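Side-chain contacts in putative glucoamylase (Bacteroides uniformis, PDB 4GL3), which probably hydrolyses glycosidic bonds as a glucoamylase-like enzyme of a six-hairpin clan: residues Q23-T26 and F27-F30; F72-R75 and E76-A79; H177-P180 and N181-W184; W104-G107 and K108-K111; I287-P290 and K291-G295. All coordinates share one frame; numbering follows the deposited sequence.

Contact 1 of 5, residues Q23-T26 and F27-F30; sequences QKQT and FRYF
Phe27 N donates to Gln23 O at 2.9 Å, an i to i+4 bond of helix 15-27. The next two bonds are shorter in span: Arg28 N reaches Gln25 O at 3.3 Å and Tyr29 N reaches Thr26 O at 3.0 Å, both i to i+3, with the donors well above the planes of the carbonyls they meet.

On the outer side, the amide of Gln25 stacks on the guanidinium of Arg28, their planes 25° apart. Gln25 OE1 lies over the centre of that face, 3.4 Å from Arg28 CZ. Gln25 reaches it through a bend at chi2 (93°), whereas Arg28 comes up extended from CG to NE. No hydrogen bond joins the two groups; Gln25 NE2 donates instead to Gly357 O and Arg28 NH1 to Glu358 O, so neighbouring carbonyls hold both.

Packing takes over on the inner side. Phe27 CB rests 3.1 Å from Gln23 O, and CG, anti to the backbone N (chi1 178°), directs the ring to where it meets Trp31 and Phe72. Phe30 CD2 lies 4.0 Å from Thr26 O, and Thr26 itself packs on Gln381 and Ile385 of helix 378-393.

The amide oxygen above the guanidinium probably adds a modest electrostatic attraction to the stack, while the bonds to Gly357 and Glu358 probably help fix how the two planes are turned.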
loop_
_atom_site.group_PDB
_atom_site.type_symbol
_atom_site.label_atom_id
_atom_site.label_comp_id
_atom_site.label_asym_id
_atom_site.label_seq_id
_atom_site.Cartn_x
_atom_site.Cartn_y
_atom_site.Cartn_z
ATOM N N GLN A 23 0.146 -16.389 -0.313
ATOM C CA GLN A 23 -0.879 -15.604 -0.988
ATOM C C GLN A 23 -2.288 -16.116 -0.680
ATOM O O GLN A 23 -3.205 -15.335 -0.422
ATOM C CB GLN A 23 -0.637 -15.639 -2.500
ATOM C CG GLN A 23 0.592 -14.893 -2.975
ATOM C CD GLN A 23 0.659 -14.895 -4.497
ATOM O OE1 GLN A 23 0.912 -15.951 -5.091
ATOM N NE2 GLN A 23 0.390 -13.728 -5.139
ATOM N N LYS A 24 -2.465 -17.428 -0.723
ATOM C CA LYS A 24 -3.772 -18.039 -0.499
ATOM C C LYS A 24 -4.266 -17.848 0.934
ATOM O O LYS A 24 -5.426 -17.556 1.137
ATOM C CB LYS A 24 -3.699 -19.523 -0.797
ATOM C CG LYS A 24 -5.033 -20.311 -0.814
ATOM C CD LYS A 24 -4.684 -21.778 -1.176
ATOM C CE LYS A 24 -5.873 -22.712 -1.243
ATOM N NZ LYS A 24 -6.810 -22.291 -2.306
ATOM N N GLN A 25 -3.400 -18.061 1.919
ATOM C CA GLN A 25 -3.800 -17.918 3.311
ATOM C C GLN A 25 -4.109 -16.448 3.637
ATOM O O GLN A 25 -5.100 -16.157 4.317
ATOM C CB GLN A 25 -2.726 -18.456 4.269
ATOM C CG GLN A 25 -3.247 -18.724 5.690
ATOM C CD GLN A 25 -3.699 -20.153 5.876
ATOM O OE1 GLN A 25 -4.042 -20.840 4.908
ATOM N NE2 GLN A 25 -3.681 -20.617 7.104
ATOM N N THR A 26 -3.283 -15.535 3.133
ATOM C CA THR A 26 -3.450 -14.111 3.396
ATOM C C THR A 26 -4.715 -13.591 2.693
ATOM O O THR A 26 -5.384 -12.685 3.177
ATOM C CB THR A 26 -2.152 -13.328 3.025
ATOM O OG1 THR A 26 -1.002 -14.010 3.587
ATOM C CG2 THR A 26 -2.181 -11.875 3.540
ATOM N N PHE A 27 -5.031 -14.169 1.546
ATOM C CA PHE A 27 -6.197 -13.781 0.757
ATOM C C PHE A 27 -7.495 -13.904 1.582
ATOM O O PHE A 27 -8.454 -13.152 1.374
ATOM C CB PHE A 27 -6.244 -14.605 -0.536
ATOM C CG PHE A 27 -7.431 -14.338 -1.411
ATOM C CD1 PHE A 27 -7.487 -13.204 -2.191
ATOM C CD2 PHE A 27 -8.471 -15.234 -1.473
ATOM C CE1 PHE A 27 -8.574 -12.964 -3.017
ATOM C CE2 PHE A 27 -9.574 -15.004 -2.282
ATOM C CZ PHE A 27 -9.621 -13.862 -3.068
ATOM N N ARG A 28 -7.520 -14.854 2.506
ATOM C CA ARG A 28 -8.667 -15.027 3.397
ATOM C C ARG A 28 -9.052 -13.712 4.119
ATOM O O ARG A 28 -10.215 -13.510 4.398
ATOM C CB ARG A 28 -8.385 -16.100 4.453
ATOM C CG ARG A 28 -8.409 -17.537 3.969
ATOM C CD ARG A 28 -7.771 -18.424 5.021
ATOM N NE ARG A 28 -7.746 -19.846 4.705
ATOM C CZ ARG A 28 -7.361 -20.797 5.558
ATOM N NH1 ARG A 28 -6.941 -20.480 6.794
ATOM N NH2 ARG A 28 -7.414 -22.067 5.195
ATOM N N TYR A 29 -8.064 -12.880 4.450
ATOM C CA TYR A 29 -8.315 -11.629 5.155
ATOM C C TYR A 29 -9.258 -10.715 4.340
ATOM O O TYR A 29 -10.056 -10.000 4.912
ATOM C CB TYR A 29 -6.996 -10.892 5.489
ATOM C CG TYR A 29 -7.186 -9.708 6.410
ATOM C CD1 TYR A 29 -7.558 -8.456 5.904
ATOM C CD2 TYR A 29 -7.046 -9.840 7.799
ATOM C CE1 TYR A 29 -7.780 -7.370 6.732
ATOM C CE2 TYR A 29 -7.270 -8.745 8.652
ATOM C CZ TYR A 29 -7.624 -7.506 8.117
ATOM O OH TYR A 29 -7.865 -6.411 8.940
ATOM N N PHE A 30 -9.079 -10.699 3.017
ATOM C CA PHE A 30 -9.778 -9.809 2.145
ATOM C C PHE A 30 -11.028 -10.397 1.519
ATOM O O PHE A 30 -11.831 -9.648 0.967
ATOM C CB PHE A 30 -8.833 -9.348 1.040
ATOM C CG PHE A 30 -7.710 -8.542 1.563
ATOM C CD1 PHE A 30 -7.933 -7.228 1.978
ATOM C CD2 PHE A 30 -6.474 -9.126 1.796
ATOM C CE1 PHE A 30 -6.917 -6.486 2.519
ATOM C CE2 PHE A 30 -5.438 -8.387 2.348
ATOM C CZ PHE A 30 -5.659 -7.050 2.704
#

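Contact 2 of 5, residues F72-R75 and E76-A79; sequences FVTR and EQGA
Gln77 folds back over Thr74, and its CB, CG, CD and OE1 in turn meet this residue just before the helix. CB lies 3.6 Å from Thr74 OG1. With CG anti to the carbonyl carbon (chi1 -68°), the chain turns toward the start of the helix, and CG comes to 3.3 Å from the same hydroxyl oxygen. CD lies near both Thr74 OG1 and Thr74 N, 3.7 Å from the hydroxyl oxygen, the two side chains crossing at about a right angle. At the tip, OE1 takes the Thr74 N-H at 2.8 Å in a nearly straight bond (171°), in the carbonyl plane and on a lone pair; it also rests 3.5 Å from Val73 CB.

The return bond runs from Gln77 N to Thr74 OG1 at 3.0 Å. Behind this exchange the regular helical bonds begin, Gly78 N to Thr74 O and Ala79 N to Arg75 O. The Arg75 side chain leads elsewhere, to a salt bridge with Glu148 and a hydrogen bond to Tyr140 O, while Val73 packs on Phe27 and Ile68.

Thr74 as N-cap and Gln77 three residues on thus trade backbone N-H groups for side-chain oxygens, the reciprocal pattern of a capping box at the N-terminus of helix 75-90.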
loop_
_atom_site.group_PDB
_atom_site.type_symbol
_atom_site.label_atom_id
_atom_site.label_comp_id
_atom_site.label_asym_id
_atom_site.label_seq_id
_atom_site.Cartn_x
_atom_site.Cartn_y
_atom_site.Cartn_z
ATOM N N PHE A 72 -7.905 -18.740 -6.711
ATOM C CA PHE A 72 -8.483 -18.798 -5.366
ATOM C C PHE A 72 -9.995 -18.591 -5.400
ATOM O O PHE A 72 -10.690 -19.138 -4.558
ATOM C CB PHE A 72 -7.869 -17.761 -4.407
ATOM C CG PHE A 72 -6.359 -17.818 -4.276
ATOM C CD1 PHE A 72 -5.657 -18.994 -4.476
ATOM C CD2 PHE A 72 -5.661 -16.674 -3.940
ATOM C CE1 PHE A 72 -4.284 -19.018 -4.356
ATOM C CE2 PHE A 72 -4.306 -16.687 -3.827
ATOM C CZ PHE A 72 -3.605 -17.862 -4.025
ATOM N N VAL A 73 -10.484 -17.777 -6.341
ATOM C CA VAL A 73 -11.928 -17.629 -6.620
ATOM C C VAL A 73 -12.126 -17.631 -8.146
ATOM O O VAL A 73 -11.154 -17.440 -8.899
ATOM C CB VAL A 73 -12.542 -16.311 -6.010
ATOM C CG1 VAL A 73 -12.518 -16.336 -4.488
ATOM C CG2 VAL A 73 -11.846 -15.056 -6.550
ATOM N N THR A 74 -13.356 -17.836 -8.612
ATOM C CA THR A 74 -13.619 -17.725 -10.040
ATOM C C THR A 74 -13.746 -16.242 -10.451
ATOM O O THR A 74 -13.926 -15.315 -9.617
ATOM C CB THR A 74 -14.884 -18.469 -10.498
ATOM O OG1 THR A 74 -16.030 -17.759 -10.015
ATOM C CG2 THR A 74 -14.906 -19.984 -10.082
ATOM N N ARG A 75 -13.610 -16.002 -11.744
ATOM C CA ARG A 75 -13.751 -14.670 -12.257
ATOM C C ARG A 75 -15.156 -14.111 -12.003
ATOM O O ARG A 75 -15.306 -12.937 -11.769
ATOM C CB ARG A 75 -13.494 -14.614 -13.755
ATOM C CG ARG A 75 -13.181 -13.180 -14.173
ATOM C CD ARG A 75 -13.503 -12.978 -15.613
ATOM N NE ARG A 75 -13.351 -11.593 -16.045
ATOM C CZ ARG A 75 -12.225 -11.027 -16.457
ATOM N NH1 ARG A 75 -11.057 -11.652 -16.440
ATOM N NH2 ARG A 75 -12.284 -9.793 -16.878
ATOM N N GLU A 76 -16.166 -14.958 -12.116
ATOM C CA GLU A 76 -17.538 -14.554 -11.850
ATOM C C GLU A 76 -17.664 -14.181 -10.367
ATOM O O GLU A 76 -18.281 -13.175 -10.055
ATOM C CB GLU A 76 -18.540 -15.651 -12.241
ATOM C CG GLU A 76 -18.569 -15.992 -13.742
ATOM C CD GLU A 76 -17.242 -16.589 -14.280
ATOM O OE1 GLU A 76 -16.576 -17.435 -13.604
ATOM O OE2 GLU A 76 -16.825 -16.200 -15.396
ATOM N N GLN A 77 -17.051 -14.959 -9.467
ATOM C CA GLN A 77 -17.109 -14.620 -8.045
ATOM C C GLN A 77 -16.420 -13.322 -7.759
ATOM O O GLN A 77 -16.923 -12.509 -6.971
ATOM C CB GLN A 77 -16.509 -15.688 -7.149
ATOM C CG GLN A 77 -17.282 -16.988 -7.089
ATOM C CD GLN A 77 -16.477 -18.063 -6.353
ATOM O OE1 GLN A 77 -15.311 -18.316 -6.641
ATOM N NE2 GLN A 77 -17.094 -18.654 -5.369
ATOM N N GLY A 78 -15.259 -13.130 -8.362
ATOM C CA GLY A 78 -14.483 -11.960 -8.106
ATOM C C GLY A 78 -15.159 -10.690 -8.624
ATOM O O GLY A 78 -15.142 -9.646 -7.968
ATOM N N ALA A 79 -15.755 -10.793 -9.805
ATOM C CA ALA A 79 -16.505 -9.683 -10.418
ATOM C C ALA A 79 -17.721 -9.317 -9.567
ATOM O O ALA A 79 -18.039 -8.137 -9.366
ATOM C CB ALA A 79 -16.923 -10.058 -11.842
#

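Contact 3 of 5, residues H177-P180 and N181-W184; sequences HWSP and NNGW
Asn181 N and Ser179 OG meet at 2.9 Å where the chain reverses beyond strand 177-178, in an ST turn within a loop closed by a single antiparallel bridge between Ser179 and Gly183. Asn182 N donates to the same hydroxyl oxygen at 3.0 Å, so two successive backbone N-H groups converge on Ser179 OG. The serine oxygen is placed for this by standing anti to its own backbone N (chi1 169°), which carries it over the turn. A further hydrogen bond joins it to Asp120 OD1, a carboxylate oxygen that Asn182 ND2 also reaches weakly.

Gly183 completes the hydrogen-bonded pair. Ser179 N donates to Gly183 O at 3.1 Å, while the opposite bond, from Gly183 N to Ser179 O, is bent and weak. The positive phi of Gly183 (51°) suits a residue without a side chain.

Trp184 then brings its indole against Trp178 in an edge-to-face pair, with planes at 59° and the centroids of the Trp178 five-membered ring and the Trp184 six-membered ring 4.5 Å apart. Phe166 meets both indoles, its ring edge-to-face with that of Trp178, and His98 also meets Trp178 edge-to-face. Replacing Trp184 with an alanine would probably leave the Trp178 edge without the aromatic face it points into, and Phe166 without one of its ring partners. Beyond the pair, the outer part of the Trp184 ring approaches the strand backbone, CZ3 lying 3.5 Å from His177 O. The closest touch between the indoles is Trp178 CD1, poised over the centre of the Trp184 face and 3.4 Å from its CE2.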
loop_
_atom_site.group_PDB
_atom_site.type_symbol
_atom_site.label_atom_id
_atom_site.label_comp_id
_atom_site.label_asym_id
_atom_site.label_seq_id
_atom_site.Cartn_x
_atom_site.Cartn_y
_atom_site.Cartn_z
ATOM N N HIS A 177 -5.734 16.076 4.284
ATOM C CA HIS A 177 -7.076 15.993 4.817
ATOM C C HIS A 177 -7.888 17.252 4.457
ATOM O O HIS A 177 -7.344 18.341 4.146
ATOM C CB HIS A 177 -7.096 15.892 6.339
ATOM C CG HIS A 177 -6.059 14.991 6.934
ATOM N ND1 HIS A 177 -4.785 15.430 7.239
ATOM C CD2 HIS A 177 -6.147 13.708 7.390
ATOM C CE1 HIS A 177 -4.125 14.436 7.822
ATOM N NE2 HIS A 177 -4.926 13.376 7.911
ATOM N N TRP A 178 -9.205 17.073 4.512
ATOM C CA TRP A 178 -10.175 18.180 4.589
ATOM C C TRP A 178 -11.430 17.697 5.291
ATOM O O TRP A 178 -11.858 16.537 5.117
ATOM C CB TRP A 178 -10.567 18.726 3.216
ATOM C CG TRP A 178 -11.554 19.820 3.320
ATOM C CD1 TRP A 178 -11.272 21.143 3.536
ATOM C CD2 TRP A 178 -12.999 19.728 3.245
ATOM N NE1 TRP A 178 -12.423 21.855 3.609
ATOM C CE2 TRP A 178 -13.499 21.024 3.411
ATOM C CE3 TRP A 178 -13.890 18.686 3.043
ATOM C CZ2 TRP A 178 -14.904 21.321 3.411
ATOM C CZ3 TRP A 178 -15.290 18.962 3.042
ATOM C CH2 TRP A 178 -15.763 20.289 3.253
ATOM N N SER A 179 -12.006 18.588 6.097
ATOM C CA SER A 179 -13.159 18.271 6.917
ATOM C C SER A 179 -14.273 19.311 6.820
ATOM O O SER A 179 -14.006 20.498 6.796
ATOM C CB SER A 179 -12.731 18.174 8.387
ATOM O OG SER A 179 -13.874 18.128 9.233
ATOM N N PRO A 180 -15.532 18.861 6.754
ATOM C CA PRO A 180 -16.638 19.790 6.791
ATOM C C PRO A 180 -16.753 20.507 8.122
ATOM O O PRO A 180 -17.331 21.597 8.171
ATOM C CB PRO A 180 -17.865 18.903 6.550
ATOM C CG PRO A 180 -17.447 17.525 6.961
ATOM C CD PRO A 180 -15.979 17.464 6.644
ATOM N N ASN A 181 -16.200 19.909 9.180
ATOM C CA ASN A 181 -16.326 20.453 10.541
ATOM C C ASN A 181 -15.079 21.230 10.995
ATOM O O ASN A 181 -15.163 22.095 11.833
ATOM C CB ASN A 181 -16.609 19.327 11.567
ATOM C CG ASN A 181 -17.879 18.562 11.249
ATOM O OD1 ASN A 181 -17.871 17.334 11.180
ATOM N ND2 ASN A 181 -18.922 19.270 11.008
ATOM N N ASN A 182 -13.924 20.903 10.420
ATOM C CA ASN A 182 -12.644 21.490 10.849
ATOM C C ASN A 182 -11.857 22.102 9.702
ATOM O O ASN A 182 -10.709 22.503 9.884
ATOM C CB ASN A 182 -11.830 20.360 11.499
ATOM C CG ASN A 182 -12.535 19.791 12.703
ATOM O OD1 ASN A 182 -12.729 20.490 13.706
ATOM N ND2 ASN A 182 -12.958 18.562 12.615
ATOM N N GLY A 183 -12.459 22.143 8.510
ATOM C CA GLY A 183 -11.825 22.725 7.345
ATOM C C GLY A 183 -10.421 22.172 7.131
ATOM O O GLY A 183 -10.226 20.957 7.088
ATOM N N TRP A 184 -9.448 23.077 7.036
ATOM C CA TRP A 184 -8.035 22.733 6.812
ATOM C C TRP A 184 -7.217 22.623 8.078
ATOM O O TRP A 184 -5.962 22.682 8.033
ATOM C CB TRP A 184 -7.398 23.801 5.873
ATOM C CG TRP A 184 -8.148 23.916 4.551
ATOM C CD1 TRP A 184 -9.008 24.918 4.180
ATOM C CD2 TRP A 184 -8.117 23.003 3.470
ATOM N NE1 TRP A 184 -9.533 24.656 2.933
ATOM C CE2 TRP A 184 -9.003 23.491 2.475
ATOM C CE3 TRP A 184 -7.466 21.791 3.252
ATOM C CZ2 TRP A 184 -9.210 22.841 1.272
ATOM C CZ3 TRP A 184 -7.657 21.147 2.057
ATOM C CH2 TRP A 184 -8.548 21.660 1.085
#

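Contact 4 of 5, residues W104-G107 and K108-K111; sequences WMNG and KTGK
Met105, present as selenomethionine, sets its backbone and side chain against the returning chain. Its CA makes a CA-H...O contact with Lys111 O at 3.3 Å, and SE lies 4.1 Å from Gly110 CA.

Asn106 carries most of the turn. Its N donates to Lys111 O at 2.8 Å and its O accepts from Gly110 N at 2.8 Å. Because CG stands anti to the backbone N (chi1 -178°), the amide leans across the loop, where OD1 takes two further N-H groups. Lys108 N comes at 2.8 Å in the carbonyl plane; Thr109 N comes at 2.9 Å from above that plane. Thr109 OG1 packs 3.2 Å from Asn106 CB and accepts a weak bond from Lys111 N. The other end of the amide, ND2, donates to Glu50, whose carboxylate also forms a salt bridge with Lys108 NZ.

Gly107 carries the chain into the bend, its O accepting from Ser38 OG. The loop joins strands 104-106 and 112-113 as a beta hairpin. Strand 104-106 is the middle of the three-stranded antiparallel sheet: Met105 bonds through its backbone to Ala52 of strand 51-53 on one flank, and Trp104 to Ile113 of strand 112-113 on the other.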
loop_
_atom_site.group_PDB
_atom_site.type_symbol
_atom_site.label_atom_id
_atom_site.label_comp_id
_atom_site.label_asym_id
_atom_site.label_seq_id
_atom_site.Cartn_x
_atom_site.Cartn_y
_atom_site.Cartn_z
ATOM N N TRP A 104 -11.396 5.871 7.735
ATOM C CA TRP A 104 -12.258 4.804 8.243
ATOM C C TRP A 104 -13.728 5.117 7.969
ATOM O O TRP A 104 -14.138 6.263 8.069
ATOM C CB TRP A 104 -12.091 4.667 9.753
ATOM C CG TRP A 104 -10.823 4.001 10.212
ATOM C CD1 TRP A 104 -9.912 3.375 9.457
ATOM C CD2 TRP A 104 -10.381 3.884 11.562
ATOM N NE1 TRP A 104 -8.909 2.860 10.244
ATOM C CE2 TRP A 104 -9.173 3.165 11.543
ATOM C CE3 TRP A 104 -10.895 4.320 12.789
ATOM C CZ2 TRP A 104 -8.450 2.860 12.702
ATOM C CZ3 TRP A 104 -10.188 3.998 13.959
ATOM C CH2 TRP A 104 -8.971 3.281 13.896
HETATM N N MSE A 105 -14.493 4.090 7.632
HETATM C CA MSE A 105 -15.951 4.152 7.579
HETATM C C MSE A 105 -16.576 2.876 8.121
HETATM O O MSE A 105 -15.901 1.815 8.268
HETATM C CB MSE A 105 -16.470 4.376 6.134
HETATM C CG MSE A 105 -16.104 3.336 5.156
HETATM SE SE MSE A 105 -17.025 3.495 3.425
HETATM C CE MSE A 105 -16.443 5.274 2.978
ATOM N N ASN A 106 -17.852 2.985 8.462
ATOM C CA ASN A 106 -18.580 1.842 8.935
ATOM C C ASN A 106 -18.791 0.913 7.737
ATOM O O ASN A 106 -19.350 1.336 6.731
ATOM C CB ASN A 106 -19.872 2.296 9.569
ATOM C CG ASN A 106 -20.682 1.173 10.139
ATOM O OD1 ASN A 106 -21.054 0.227 9.429
ATOM N ND2 ASN A 106 -21.033 1.293 11.406
ATOM N N GLY A 107 -18.336 -0.334 7.847
ATOM C CA GLY A 107 -18.401 -1.296 6.735
ATOM C C GLY A 107 -19.796 -1.833 6.395
ATOM O O GLY A 107 -19.971 -2.490 5.403
ATOM N N LYS A 108 -20.784 -1.535 7.240
ATOM C CA LYS A 108 -22.171 -1.829 6.958
ATOM C C LYS A 108 -22.934 -0.583 6.463
ATOM O O LYS A 108 -23.657 -0.683 5.523
ATOM C CB LYS A 108 -22.904 -2.382 8.189
ATOM C CG LYS A 108 -22.149 -3.414 9.024
ATOM C CD LYS A 108 -23.011 -3.868 10.216
ATOM C CE LYS A 108 -22.511 -5.145 10.896
ATOM N NZ LYS A 108 -21.049 -5.121 11.195
ATOM N N THR A 109 -22.777 0.581 7.073
ATOM C CA THR A 109 -23.614 1.734 6.731
ATOM C C THR A 109 -22.940 2.753 5.828
ATOM O O THR A 109 -23.588 3.618 5.258
ATOM C CB THR A 109 -24.026 2.504 8.002
ATOM O OG1 THR A 109 -22.826 3.063 8.598
ATOM C CG2 THR A 109 -24.822 1.555 8.970
ATOM N N GLY A 110 -21.629 2.689 5.715
ATOM C CA GLY A 110 -20.898 3.648 4.898
ATOM C C GLY A 110 -20.699 5.030 5.526
ATOM O O GLY A 110 -20.244 5.934 4.840
ATOM N N LYS A 111 -21.025 5.200 6.807
ATOM C CA LYS A 111 -20.830 6.467 7.481
ATOM C C LYS A 111 -19.376 6.617 7.971
ATOM O O LYS A 111 -18.753 5.673 8.468
ATOM C CB LYS A 111 -21.857 6.618 8.631
ATOM C CG LYS A 111 -23.320 6.476 8.189
ATOM C CD LYS A 111 -23.707 7.424 7.010
ATOM C CE LYS A 111 -25.175 7.253 6.553
ATOM N NZ LYS A 111 -25.484 8.066 5.310
#

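Contact 5 of 5, residues I287-P290 and K291-G295; sequences IDNP and KGYKG
Asn289 OD1 is gripped from two directions: Tyr293 N donates to it at 2.9 Å, and a water donates to it at 2.8 Å. That water in turn accepts from Lys291 N at 3.0 Å and so bridges the side chain to the backbone of the turn. On the other branch of the amide, ND2 donates to Tyr293 O at 2.8 Å, in the carbonyl plane and on a lone pair. One asparagine side chain thus holds both the N-H and the C=O of Tyr293. It gets there by turning CG anti to the backbone N (chi1 -167°), which sends the amide across the turn.

The backbone beneath is a type I beta turn from Asn289 to Gly292, closed by Gly292 N to Asn289 O at 3.0 Å. Asn289 has a positive phi (50°) as the chain leaves helix 271-288, and Gly292 another. Farther out, Lys291 NZ and Tyr293 OH both donate to Asp320 O.

A leucine in place of Asn289 would probably leave the N-H and C=O of Tyr293 without their partner and the water without the oxygen it donates to, freeing the segment after the turn to shift.

The paired amide bonds imitate a backbone pairing, so this surface turn is held by polar complementarity rather than by buried apolar packing.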
loop_
_atom_site.group_PDB
_atom_site.type_symbol
_atom_site.label_atom_id
_atom_site.label_comp_id
_atom_site.label_asym_id
_atom_site.label_seq_id
_atom_site.Cartn_x
_atom_site.Cartn_y
_atom_site.Cartn_z
ATOM N N ILE A 287 21.059 -6.772 9.933
ATOM C CA ILE A 287 22.224 -7.639 10.052
ATOM C C ILE A 287 23.251 -6.993 10.973
ATOM O O ILE A 287 23.823 -7.668 11.810
ATOM C CB ILE A 287 22.853 -7.983 8.675
ATOM C CG1 ILE A 287 21.855 -8.809 7.843
ATOM C CG2 ILE A 287 24.190 -8.709 8.841
ATOM C CD1 ILE A 287 22.259 -8.973 6.393
ATOM N N ASP A 288 23.478 -5.687 10.834
ATOM C CA ASP A 288 24.355 -4.972 11.771
ATOM C C ASP A 288 23.862 -5.131 13.224
ATOM O O ASP A 288 24.656 -5.362 14.114
ATOM C CB ASP A 288 24.433 -3.479 11.423
ATOM C CG ASP A 288 25.512 -2.760 12.216
ATOM O OD1 ASP A 288 26.627 -3.286 12.304
ATOM O OD2 ASP A 288 25.240 -1.680 12.759
ATOM N N ASN A 289 22.543 -5.021 13.436
ATOM C CA ASN A 289 21.914 -5.200 14.756
ATOM C C ASN A 289 22.610 -4.385 15.843
ATOM O O ASN A 289 23.065 -4.930 16.845
ATOM C CB ASN A 289 21.898 -6.683 15.140
ATOM C CG ASN A 289 20.995 -6.980 16.335
ATOM O OD1 ASN A 289 20.125 -6.197 16.705
ATOM N ND2 ASN A 289 21.196 -8.133 16.924
ATOM N N PRO A 290 22.718 -3.071 15.643
ATOM C CA PRO A 290 23.518 -2.302 16.605
ATOM C C PRO A 290 22.950 -2.306 18.026
ATOM O O PRO A 290 23.715 -2.159 18.954
ATOM C CB PRO A 290 23.526 -0.887 16.030
ATOM C CG PRO A 290 22.371 -0.823 15.084
ATOM C CD PRO A 290 22.101 -2.231 14.605
ATOM N N LYS A 291 21.640 -2.483 18.210
ATOM C CA LYS A 291 21.064 -2.510 19.569
ATOM C C LYS A 291 21.110 -3.891 20.226
ATOM O O LYS A 291 20.749 -4.042 21.403
ATOM C CB LYS A 291 19.639 -1.979 19.554
ATOM C CG LYS A 291 19.593 -0.504 19.178
ATOM C CD LYS A 291 18.192 0.079 19.199
ATOM C CE LYS A 291 17.699 0.310 20.612
ATOM N NZ LYS A 291 16.356 0.948 20.579
ATOM N N GLY A 292 21.562 -4.891 19.469
ATOM C CA GLY A 292 21.755 -6.246 19.975
ATOM C C GLY A 292 20.474 -7.017 20.258
ATOM O O GLY A 292 20.428 -7.793 21.186
ATOM N N TYR A 293 19.413 -6.809 19.484
ATOM C CA TYR A 293 18.190 -7.569 19.706
ATOM C C TYR A 293 18.376 -9.043 19.368
ATOM O O TYR A 293 19.248 -9.389 18.574
ATOM C CB TYR A 293 17.068 -6.985 18.898
ATOM C CG TYR A 293 16.590 -5.661 19.444
ATOM C CD1 TYR A 293 16.042 -5.573 20.721
ATOM C CD2 TYR A 293 16.694 -4.504 18.702
ATOM C CE1 TYR A 293 15.600 -4.368 21.233
ATOM C CE2 TYR A 293 16.236 -3.299 19.199
ATOM C CZ TYR A 293 15.703 -3.240 20.472
ATOM O OH TYR A 293 15.221 -2.061 20.964
ATOM N N LYS A 294 17.572 -9.912 19.984
ATOM C CA LYS A 294 17.641 -11.348 19.703
ATOM C C LYS A 294 17.119 -11.703 18.295
ATOM O O LYS A 294 16.048 -11.242 17.881
ATOM C CB LYS A 294 16.863 -12.124 20.766
ATOM C CG LYS A 294 16.907 -13.632 20.606
ATOM C CD LYS A 294 16.536 -14.315 21.910
ATOM C CE LYS A 294 16.091 -15.750 21.666
ATOM N NZ LYS A 294 16.303 -16.585 22.879
ATOM N N GLY A 295 17.903 -12.489 17.556
ATOM C CA GLY A 295 17.484 -13.044 16.253
ATOM C C GLY A 295 17.577 -12.174 15.005
ATOM O O GLY A 295 17.357 -12.655 13.927
HETATM O O HOH W 1 19.432 -3.531 16.485
#

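In the fold
Contact 1 is the most buried of the five, whereas contact 5 lies at the surface and contacts 2, 3 and 4 are partly buried. Contacts 1 and 2 touch, placing helix 15-27 against the loop that leads into helix 75-90. Contacts 3 and 4 both shape turns after short strands, but their centres stand about 19 Å apart and they do not touch. In contacts 3 and 4 one side-chain oxygen gathers two backbone N-H groups; in contact 5 it takes one and a water, and in contact 2 a side-chain exchange caps a helix. Aromatic packing accompanies the polar bonds in contacts 1 and 3, while contact 5 relies on an amide and a water.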